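Local coordinates for protein Afp2 (PDB 6RBN) that probably builds part of the contractile sheath around the inner tube of the anti-feeding prophage, a phage-tail-like injection system, at residues C[26-31]-C[100-105]; C[254-259]-C[333-338]; C[309-314]-C[329-334]. One frame throughout, in Å; residues are numbered along the deposited sequence.

How the interactions relate
Interaction 1 lies about 6 Å from the centre of the chain, in the six-stranded mixed sheet that is probably the core of the subtilisin-like domain, and is mainly backbone hydrogen bonding reinforced by a threonine hydroxyl. Interactions 2 and 3 belong to the C-terminal sheath domain and share Ile333 and Gly334 of strand 328-335. Interaction 2 is buried and apolar, with helix 250-267 resting on the end of that strand; interaction 3, partly buried, pairs it with 309-312 and has polar side chains that reach an Afp3 chain, while a strand of another Afp3 chain extends the sheet. Arg254 joins the two regions: its NH2 probably hydrogen-bonds Thr27 O of interaction 1. Interactions 1 and 3 do not touch.

Interaction 1: C[26-31]-C[100-105]; sequences ATAVPL and ITLIVA
Pro30 and Leu31 pair with Leu102 and Ile103 as neighbouring parallel strands in the six-stranded mixed sheet, probably the core of the subtilisin-like domain, with CA atoms of Pro30 and Leu102 4.2 Å apart. Leu31 bonds both flanks of Ile103, as in a parallel pairing: its N donates to Leu102 O at 2.7 Å, and its O accepts from Val104 N at 2.7 Å. Before the strand proper, Val29 O receives Thr101 N at 2.9 Å and, weakly, Leu102 N. Thr101 then fastens the loop ahead of strand 30-34. With chi1 at 61°, its hydroxyl sits between its own backbone N and carbonyl carbon and faces 26-31, where OG1 accepts from Val29 N at 2.8 Å (N-H...O 160°) and donates to Thr27 O from above the carbonyl plane. Thr27 O is probably also bonded by Arg254, which would tie this loop to helix 250-267. The side chains alternate between two helical layers. Leu31 and Ile103 point to the face covered by helix 90-97, which links strand 82-86 to 102-105 in a beta-alpha-beta crossover that skips over strand 30-34. On that side the chains of Leu31 and Ile100 cross at an angle, CD1 to CD1 at 3.7 Å. On the other face helix 173-187 packs on Leu102 and Val104, with Pro30 as their neighbour: Pro30 CB touches both Leu102 CB and Val104 CG2, each at 3.9 Å.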
loop_
_atom_site.group_PDB
_atom_site.type_symbol
_atom_site.label_atom_id
_atom_site.label_comp_id
_atom_site.label_asym_id
_atom_site.label_seq_id
_atom_site.Cartn_x
_atom_site.Cartn_y
_atom_site.Cartn_z
ATOM N N ALA C 26 -54.444 -54.670 -27.155
ATOM C CA ALA C 26 -54.969 -53.826 -26.091
ATOM C C ALA C 26 -56.134 -52.954 -26.534
ATOM O O ALA C 26 -56.923 -52.524 -25.688
ATOM C CB ALA C 26 -53.859 -52.940 -25.526
ATOM N N THR C 27 -56.262 -52.683 -27.829
ATOM C CA THR C 27 -57.300 -51.798 -28.337
ATOM C C THR C 27 -58.598 -52.525 -28.657
ATOM O O THR C 27 -59.489 -51.930 -29.269
ATOM C CB THR C 27 -56.804 -51.069 -29.585
ATOM O OG1 THR C 27 -56.470 -52.024 -30.596
ATOM C CG2 THR C 27 -55.581 -50.237 -29.258
ATOM N N ALA C 28 -58.727 -53.788 -28.258
ATOM C CA ALA C 28 -59.937 -54.571 -28.519
ATOM C C ALA C 28 -60.272 -55.345 -27.249
ATOM O O ALA C 28 -59.816 -56.473 -27.059
ATOM C CB ALA C 28 -59.745 -55.496 -29.709
ATOM N N VAL C 29 -61.061 -54.726 -26.380
ATOM C CA VAL C 29 -61.619 -55.373 -25.202
ATOM C C VAL C 29 -63.136 -55.312 -25.317
ATOM O O VAL C 29 -63.747 -54.270 -25.077
ATOM C CB VAL C 29 -61.130 -54.709 -23.902
ATOM C CG1 VAL C 29 -61.763 -55.370 -22.691
ATOM C CG2 VAL C 29 -59.622 -54.767 -23.808
ATOM N N PRO C 30 -63.778 -56.406 -25.706
ATOM C CA PRO C 30 -65.185 -56.351 -26.096
ATOM C C PRO C 30 -66.139 -56.652 -24.949
ATOM O O PRO C 30 -65.772 -57.207 -23.914
ATOM C CB PRO C 30 -65.279 -57.452 -27.156
ATOM C CG PRO C 30 -64.321 -58.448 -26.672
ATOM C CD PRO C 30 -63.183 -57.706 -26.041
ATOM N N LEU C 31 -67.393 -56.277 -25.172
ATOM C CA LEU C 31 -68.514 -56.649 -24.319
ATOM C C LEU C 31 -69.450 -57.496 -25.167
ATOM O O LEU C 31 -69.996 -57.012 -26.164
ATOM C CB LEU C 31 -69.220 -55.410 -23.766
ATOM C CG LEU C 31 -70.364 -55.525 -22.755
ATOM C CD1 LEU C 31 -70.349 -54.343 -21.834
ATOM C CD2 LEU C 31 -71.707 -55.559 -23.448
ATOM N N ILE C 100 -63.589 -51.160 -21.725
ATOM C CA ILE C 100 -64.338 -51.686 -22.853
ATOM C C ILE C 100 -64.147 -50.777 -24.057
ATOM O O ILE C 100 -64.315 -49.557 -23.962
ATOM C CB ILE C 100 -65.821 -51.812 -22.483
ATOM C CG1 ILE C 100 -65.960 -52.728 -21.280
ATOM C CG2 ILE C 100 -66.628 -52.349 -23.638
ATOM C CD1 ILE C 100 -67.290 -52.665 -20.632
ATOM N N THR C 101 -63.794 -51.370 -25.192
ATOM C CA THR C 101 -63.684 -50.661 -26.457
ATOM C C THR C 101 -64.720 -51.099 -27.479
ATOM O O THR C 101 -65.067 -50.320 -28.366
ATOM C CB THR C 101 -62.285 -50.849 -27.047
ATOM O OG1 THR C 101 -62.055 -52.239 -27.293
ATOM C CG2 THR C 101 -61.234 -50.341 -26.087
ATOM N N LEU C 102 -65.221 -52.325 -27.375
ATOM C CA LEU C 102 -66.189 -52.871 -28.313
ATOM C C LEU C 102 -67.445 -53.316 -27.581
ATOM O O LEU C 102 -67.371 -53.878 -26.486
ATOM C CB LEU C 102 -65.600 -54.058 -29.074
ATOM C CG LEU C 102 -64.505 -53.782 -30.095
ATOM C CD1 LEU C 102 -63.890 -55.085 -30.538
ATOM C CD2 LEU C 102 -65.104 -53.056 -31.278
ATOM N N ILE C 103 -68.598 -53.066 -28.189
ATOM C CA ILE C 103 -69.863 -53.645 -27.750
ATOM C C ILE C 103 -70.318 -54.590 -28.849
ATOM O O ILE C 103 -70.693 -54.154 -29.944
ATOM C CB ILE C 103 -70.923 -52.580 -27.449
ATOM C CG1 ILE C 103 -70.497 -51.737 -26.253
ATOM C CG2 ILE C 103 -72.265 -53.228 -27.173
ATOM C CD1 ILE C 103 -71.398 -50.566 -25.995
ATOM N N VAL C 104 -70.280 -55.882 -28.565
ATOM C CA VAL C 104 -70.534 -56.916 -29.555
ATOM C C VAL C 104 -71.913 -57.492 -29.255
ATOM O O VAL C 104 -72.088 -58.251 -28.298
ATOM C CB VAL C 104 -69.450 -57.997 -29.532
ATOM C CG1 VAL C 104 -69.763 -59.077 -30.529
ATOM C CG2 VAL C 104 -68.097 -57.387 -29.822
ATOM N N ALA C 105 -72.899 -57.122 -30.068
ATOM C CA ALA C 105 -74.254 -57.650 -29.941
ATOM C C ALA C 105 -74.250 -59.082 -30.456
ATOM O O ALA C 105 -74.323 -59.331 -31.657
ATOM C CB ALA C 105 -75.246 -56.785 -30.704
#

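Interaction 2: C[254-259]-C[333-338]; sequences RLFNAV and IGLAAV
The phenyl ring of Phe256 meets Leu335 with its CE1 and CZ atoms and stands nearly at a right angle to the ring of Trp247. This is helix-on-strand packing in the C-terminal sheath domain: the axis of helix segment 254-259 passes 11.5 Å from that of strand 333-335, running roughly against it at 144°. Leu335 CD1 comes to 3.5 Å from Phe256 CE1, and the carbonyl O of Leu335 lies 3.4 Å from CZ of the same ring, approaching obliquely. Ala337 CB, also oblique to the ring, is 4.1 Å from Phe256 CE1. No hydrogen bond joins the segments. Phe256 starts out along the flank of the helix, but chi1 of -73° sets CG anti to the carbonyl carbon, and the ring end swings nearer the strand. Its side chain and that of Leu335 run antiparallel alongside each other. Leu335 sits at the centre of the contact, its two methyls serving different partners. CD1 takes Phe256 and, more loosely, Leu255 CD1 at 4.2 Å, while CD2 turns to Val259. Leu291 of helix 277-295 and Trp309 also touch Leu335. The neighbouring Afp3 chain extends the sheet in parallel along Ile333 and Gly334, and its Phe445 packs on Val259, so the helix also borders a subunit interface. Val259, one helical turn after Leu255, meets Leu335 end to end, Val259 CG1 to Leu335 CD2 at 3.9 Å.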
loop_
_atom_site.group_PDB
_atom_site.type_symbol
_atom_site.label_atom_id
_atom_site.label_comp_id
_atom_site.label_asym_id
_atom_site.label_seq_id
_atom_site.Cartn_x
_atom_site.Cartn_y
_atom_site.Cartn_z
ATOM N N ARG C 254 -62.282 -45.865 -35.434
ATOM C CA ARG C 254 -61.519 -46.563 -34.404
ATOM C C ARG C 254 -60.118 -46.008 -34.223
ATOM O O ARG C 254 -59.504 -46.259 -33.183
ATOM C CB ARG C 254 -61.416 -48.051 -34.722
ATOM C CG ARG C 254 -62.658 -48.842 -34.432
ATOM C CD ARG C 254 -62.447 -50.298 -34.779
ATOM N NE ARG C 254 -61.276 -50.855 -34.110
ATOM C CZ ARG C 254 -61.255 -51.312 -32.863
ATOM N NH1 ARG C 254 -62.343 -51.262 -32.112
ATOM N NH2 ARG C 254 -60.136 -51.803 -32.360
ATOM N N LEU C 255 -59.586 -45.291 -35.213
ATOM C CA LEU C 255 -58.307 -44.624 -35.017
ATOM C C LEU C 255 -58.438 -43.493 -34.012
ATOM O O LEU C 255 -57.596 -43.368 -33.120
ATOM C CB LEU C 255 -57.756 -44.120 -36.354
ATOM C CG LEU C 255 -56.328 -43.574 -36.511
ATOM C CD1 LEU C 255 -56.198 -42.085 -36.253
ATOM C CD2 LEU C 255 -55.389 -44.328 -35.586
ATOM N N PHE C 256 -59.488 -42.676 -34.118
ATOM C CA PHE C 256 -59.591 -41.559 -33.184
ATOM C C PHE C 256 -60.000 -42.031 -31.800
ATOM O O PHE C 256 -59.590 -41.428 -30.807
ATOM C CB PHE C 256 -60.577 -40.471 -33.630
ATOM C CG PHE C 256 -60.111 -39.600 -34.777
ATOM C CD1 PHE C 256 -59.086 -39.969 -35.630
ATOM C CD2 PHE C 256 -60.608 -38.318 -34.884
ATOM C CE1 PHE C 256 -58.684 -39.140 -36.652
ATOM C CE2 PHE C 256 -60.192 -37.473 -35.885
ATOM C CZ PHE C 256 -59.223 -37.884 -36.765
ATOM N N ASN C 257 -60.794 -43.101 -31.710
ATOM C CA ASN C 257 -61.148 -43.652 -30.406
ATOM C C ASN C 257 -59.934 -44.224 -29.690
ATOM O O ASN C 257 -59.874 -44.188 -28.460
ATOM C CB ASN C 257 -62.217 -44.731 -30.555
ATOM C CG ASN C 257 -63.540 -44.174 -31.001
ATOM O OD1 ASN C 257 -63.938 -43.091 -30.587
ATOM N ND2 ASN C 257 -64.240 -44.917 -31.843
ATOM N N ALA C 258 -58.958 -44.738 -30.435
ATOM C CA ALA C 258 -57.715 -45.171 -29.811
ATOM C C ALA C 258 -56.872 -43.981 -29.379
ATOM O O ALA C 258 -56.177 -44.043 -28.361
ATOM C CB ALA C 258 -56.932 -46.063 -30.772
ATOM N N VAL C 259 -56.917 -42.890 -30.143
ATOM C CA VAL C 259 -56.160 -41.692 -29.797
ATOM C C VAL C 259 -56.801 -40.983 -28.610
ATOM O O VAL C 259 -56.110 -40.540 -27.685
ATOM C CB VAL C 259 -56.049 -40.772 -31.027
ATOM C CG1 VAL C 259 -55.427 -39.455 -30.671
ATOM C CG2 VAL C 259 -55.215 -41.427 -32.082
ATOM N N ILE C 333 -56.760 -30.333 -30.480
ATOM C CA ILE C 333 -55.852 -31.214 -31.198
ATOM C C ILE C 333 -56.516 -31.578 -32.515
ATOM O O ILE C 333 -57.692 -31.949 -32.534
ATOM C CB ILE C 333 -55.547 -32.477 -30.369
ATOM C CG1 ILE C 333 -54.908 -32.097 -29.035
ATOM C CG2 ILE C 333 -54.640 -33.419 -31.125
ATOM C CD1 ILE C 333 -54.915 -33.181 -28.017
ATOM N N GLY C 334 -55.787 -31.455 -33.603
ATOM C CA GLY C 334 -56.276 -31.903 -34.896
ATOM C C GLY C 334 -55.262 -32.822 -35.532
ATOM O O GLY C 334 -54.065 -32.589 -35.438
ATOM N N LEU C 335 -55.755 -33.879 -36.172
ATOM C CA LEU C 335 -54.867 -34.889 -36.732
ATOM C C LEU C 335 -55.569 -35.600 -37.879
ATOM O O LEU C 335 -56.787 -35.771 -37.855
ATOM C CB LEU C 335 -54.408 -35.865 -35.639
ATOM C CG LEU C 335 -55.387 -36.679 -34.793
ATOM C CD1 LEU C 335 -55.577 -38.066 -35.343
ATOM C CD2 LEU C 335 -54.917 -36.731 -33.356
ATOM N N ALA C 336 -54.791 -36.001 -38.880
ATOM C CA ALA C 336 -55.310 -36.514 -40.142
ATOM C C ALA C 336 -55.084 -38.016 -40.242
ATOM O O ALA C 336 -54.002 -38.508 -39.906
ATOM C CB ALA C 336 -54.651 -35.807 -41.325
ATOM N N ALA C 337 -56.094 -38.733 -40.719
ATOM C CA ALA C 337 -56.051 -40.183 -40.823
ATOM C C ALA C 337 -55.928 -40.624 -42.278
ATOM O O ALA C 337 -56.146 -39.852 -43.213
ATOM C CB ALA C 337 -57.297 -40.798 -40.185
ATOM N N VAL C 338 -55.580 -41.895 -42.456
ATOM C CA VAL C 338 -55.385 -42.493 -43.772
ATOM C C VAL C 338 -56.659 -43.227 -44.163
ATOM O O VAL C 338 -57.156 -44.067 -43.405
ATOM C CB VAL C 338 -54.184 -43.452 -43.773
ATOM C CG1 VAL C 338 -53.992 -44.067 -45.147
ATOM C CG2 VAL C 338 -52.929 -42.743 -43.323
#

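Interaction 3: C[309-314]-C[329-334]; sequences WFVQVG and MIIKIG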
loop_
_atom_site.group_PDB
_atom_site.type_symbol
_atom_site.label_atom_id
_atom_site.label_comp_id
_atom_site.label_asym_id
_atom_site.label_seq_id
_atom_site.Cartn_x
_atom_site.Cartn_y
_atom_site.Cartn_z
ATOM N N TRP C 309 -50.272 -33.549 -37.522
ATOM C CA TRP C 309 -51.038 -33.159 -36.349
ATOM C C TRP C 309 -50.678 -31.736 -35.953
ATOM O O TRP C 309 -49.641 -31.204 -36.349
ATOM C CB TRP C 309 -50.802 -34.105 -35.161
ATOM C CG TRP C 309 -49.481 -33.932 -34.473
ATOM C CD1 TRP C 309 -49.233 -33.176 -33.369
ATOM C CD2 TRP C 309 -48.226 -34.504 -34.852
ATOM N NE1 TRP C 309 -47.910 -33.245 -33.031
ATOM C CE2 TRP C 309 -47.269 -34.056 -33.929
ATOM C CE3 TRP C 309 -47.823 -35.355 -35.881
ATOM C CZ2 TRP C 309 -45.932 -34.428 -34.003
ATOM C CZ3 TRP C 309 -46.497 -35.720 -35.954
ATOM C CH2 TRP C 309 -45.568 -35.258 -35.022
ATOM N N PHE C 310 -51.553 -31.122 -35.160
ATOM C CA PHE C 310 -51.222 -29.902 -34.439
ATOM C C PHE C 310 -51.830 -29.978 -33.049
ATOM O O PHE C 310 -52.908 -30.541 -32.857
ATOM C CB PHE C 310 -51.692 -28.622 -35.167
ATOM C CG PHE C 310 -53.189 -28.460 -35.255
ATOM C CD1 PHE C 310 -53.889 -28.998 -36.316
ATOM C CD2 PHE C 310 -53.887 -27.716 -34.310
ATOM C CE1 PHE C 310 -55.254 -28.836 -36.414
ATOM C CE2 PHE C 310 -55.250 -27.564 -34.396
ATOM C CZ PHE C 310 -55.933 -28.121 -35.452
ATOM N N VAL C 311 -51.118 -29.415 -32.079
ATOM C CA VAL C 311 -51.586 -29.287 -30.704
ATOM C C VAL C 311 -51.364 -27.844 -30.288
ATOM O O VAL C 311 -50.274 -27.303 -30.498
ATOM C CB VAL C 311 -50.841 -30.241 -29.749
ATOM C CG1 VAL C 311 -51.293 -30.033 -28.320
ATOM C CG2 VAL C 311 -51.048 -31.682 -30.147
ATOM N N GLN C 312 -52.385 -27.211 -29.714
ATOM C CA GLN C 312 -52.228 -25.839 -29.260
ATOM C C GLN C 312 -53.063 -25.557 -28.020
ATOM O O GLN C 312 -54.178 -26.063 -27.873
ATOM C CB GLN C 312 -52.563 -24.856 -30.385
ATOM C CG GLN C 312 -53.938 -24.985 -30.966
ATOM C CD GLN C 312 -54.115 -24.103 -32.174
ATOM O OE1 GLN C 312 -53.228 -23.326 -32.519
ATOM N NE2 GLN C 312 -55.246 -24.238 -32.843
ATOM N N VAL C 313 -52.494 -24.750 -27.129
ATOM C CA VAL C 313 -53.108 -24.352 -25.867
ATOM C C VAL C 313 -52.500 -23.018 -25.440
ATOM O O VAL C 313 -51.289 -22.801 -25.576
ATOM C CB VAL C 313 -52.946 -25.460 -24.803
ATOM C CG1 VAL C 313 -51.497 -25.877 -24.638
ATOM C CG2 VAL C 313 -53.508 -25.022 -23.466
ATOM N N GLY C 314 -53.334 -22.090 -24.978
ATOM C CA GLY C 314 -52.829 -20.784 -24.608
ATOM C C GLY C 314 -53.777 -20.077 -23.668
ATOM O O GLY C 314 -54.847 -20.585 -23.328
ATOM N N MET C 329 -58.995 -26.538 -18.386
ATOM C CA MET C 329 -57.801 -26.499 -19.221
ATOM C C MET C 329 -58.219 -26.991 -20.595
ATOM O O MET C 329 -58.489 -28.182 -20.770
ATOM C CB MET C 329 -56.697 -27.379 -18.644
ATOM C CG MET C 329 -55.385 -27.304 -19.380
ATOM S SD MET C 329 -54.231 -28.520 -18.740
ATOM C CE MET C 329 -53.911 -27.864 -17.113
ATOM N N ILE C 330 -58.283 -26.093 -21.568
ATOM C CA ILE C 330 -58.809 -26.429 -22.881
ATOM C C ILE C 330 -57.651 -26.582 -23.850
ATOM O O ILE C 330 -56.920 -25.626 -24.128
ATOM C CB ILE C 330 -59.816 -25.387 -23.372
ATOM C CG1 ILE C 330 -61.042 -25.398 -22.468
ATOM C CG2 ILE C 330 -60.221 -25.687 -24.789
ATOM C CD1 ILE C 330 -62.013 -24.318 -22.770
ATOM N N ILE C 331 -57.485 -27.794 -24.352
ATOM C CA ILE C 331 -56.570 -28.084 -25.440
ATOM C C ILE C 331 -57.418 -28.139 -26.703
ATOM O O ILE C 331 -58.642 -28.243 -26.635
ATOM C CB ILE C 331 -55.837 -29.421 -25.193
ATOM C CG1 ILE C 331 -55.458 -29.577 -23.720
ATOM C CG2 ILE C 331 -54.543 -29.517 -25.989
ATOM C CD1 ILE C 331 -54.465 -28.580 -23.195
ATOM N N LYS C 332 -56.791 -28.035 -27.871
ATOM C CA LYS C 332 -57.450 -28.505 -29.081
ATOM C C LYS C 332 -56.427 -29.137 -30.008
ATOM O O LYS C 332 -55.355 -28.577 -30.252
ATOM C CB LYS C 332 -58.254 -27.405 -29.788
ATOM C CG LYS C 332 -57.535 -26.188 -30.276
ATOM C CD LYS C 332 -58.543 -25.320 -30.997
ATOM C CE LYS C 332 -59.566 -24.759 -30.026
ATOM N NZ LYS C 332 -60.523 -23.833 -30.687
ATOM N N ILE C 333 -56.760 -30.333 -30.480
ATOM C CA ILE C 333 -55.852 -31.214 -31.198
ATOM C C ILE C 333 -56.516 -31.578 -32.515
ATOM O O ILE C 333 -57.692 -31.949 -32.534
ATOM C CB ILE C 333 -55.547 -32.477 -30.369
ATOM C CG1 ILE C 333 -54.908 -32.097 -29.035
ATOM C CG2 ILE C 333 -54.640 -33.419 -31.125
ATOM C CD1 ILE C 333 -54.915 -33.181 -28.017
ATOM N N GLY C 334 -55.787 -31.455 -33.603
ATOM C CA GLY C 334 -56.276 -31.903 -34.896
ATOM C C GLY C 334 -55.262 -32.822 -35.532
ATOM O O GLY C 334 -54.065 -32.589 -35.438
#
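Gly334 O is held by Phe310 N at 2.9 Å, the donor almost in line with the C=O bond, and Trp309 CA makes a CA-H...O contact with the same oxygen. Gly334 N returns a bond to Phe310 O, completing a hydrogen-bonded pair between the antiparallel strands 309-312 and 328-335. Gln312 and Lys332 form the next such pair, with longer bonds: Lys332 N to Gln312 O is 3.3 Å, and the reverse bond, Gln312 N to Lys332 O, is weak. A parallel strand of a neighbouring Afp3 chain continues the sheet beyond 328-335, consistent with sheath subunits interlocking through shared sheets. Phe310, with chi1 at 67°, lays its ring over Gly334, whose N stands above the ring centre. Gly334 CA lies over the same face, 4.0 Å from the centroid and 29° off the normal, a CH-pi contact of the kind called aromatic rescue of glycine. Gln312 and Lys332 occupy the same face of the sheet as Phe310, their aliphatic parts touching CG to CG at 3.9 Å. Their polar ends meet another Afp3 chain: Lys332 NZ bonds Ser17 O there, and Gln312 NE2 weakly reaches Ala19 O. On the reverse face Val311 and Ile333 run alongside each other, CG2 to CG1 at 4.0 Å. Toward the end of the pairing, Val313 CG2 packs 3.7 Å from Ile331 CD1.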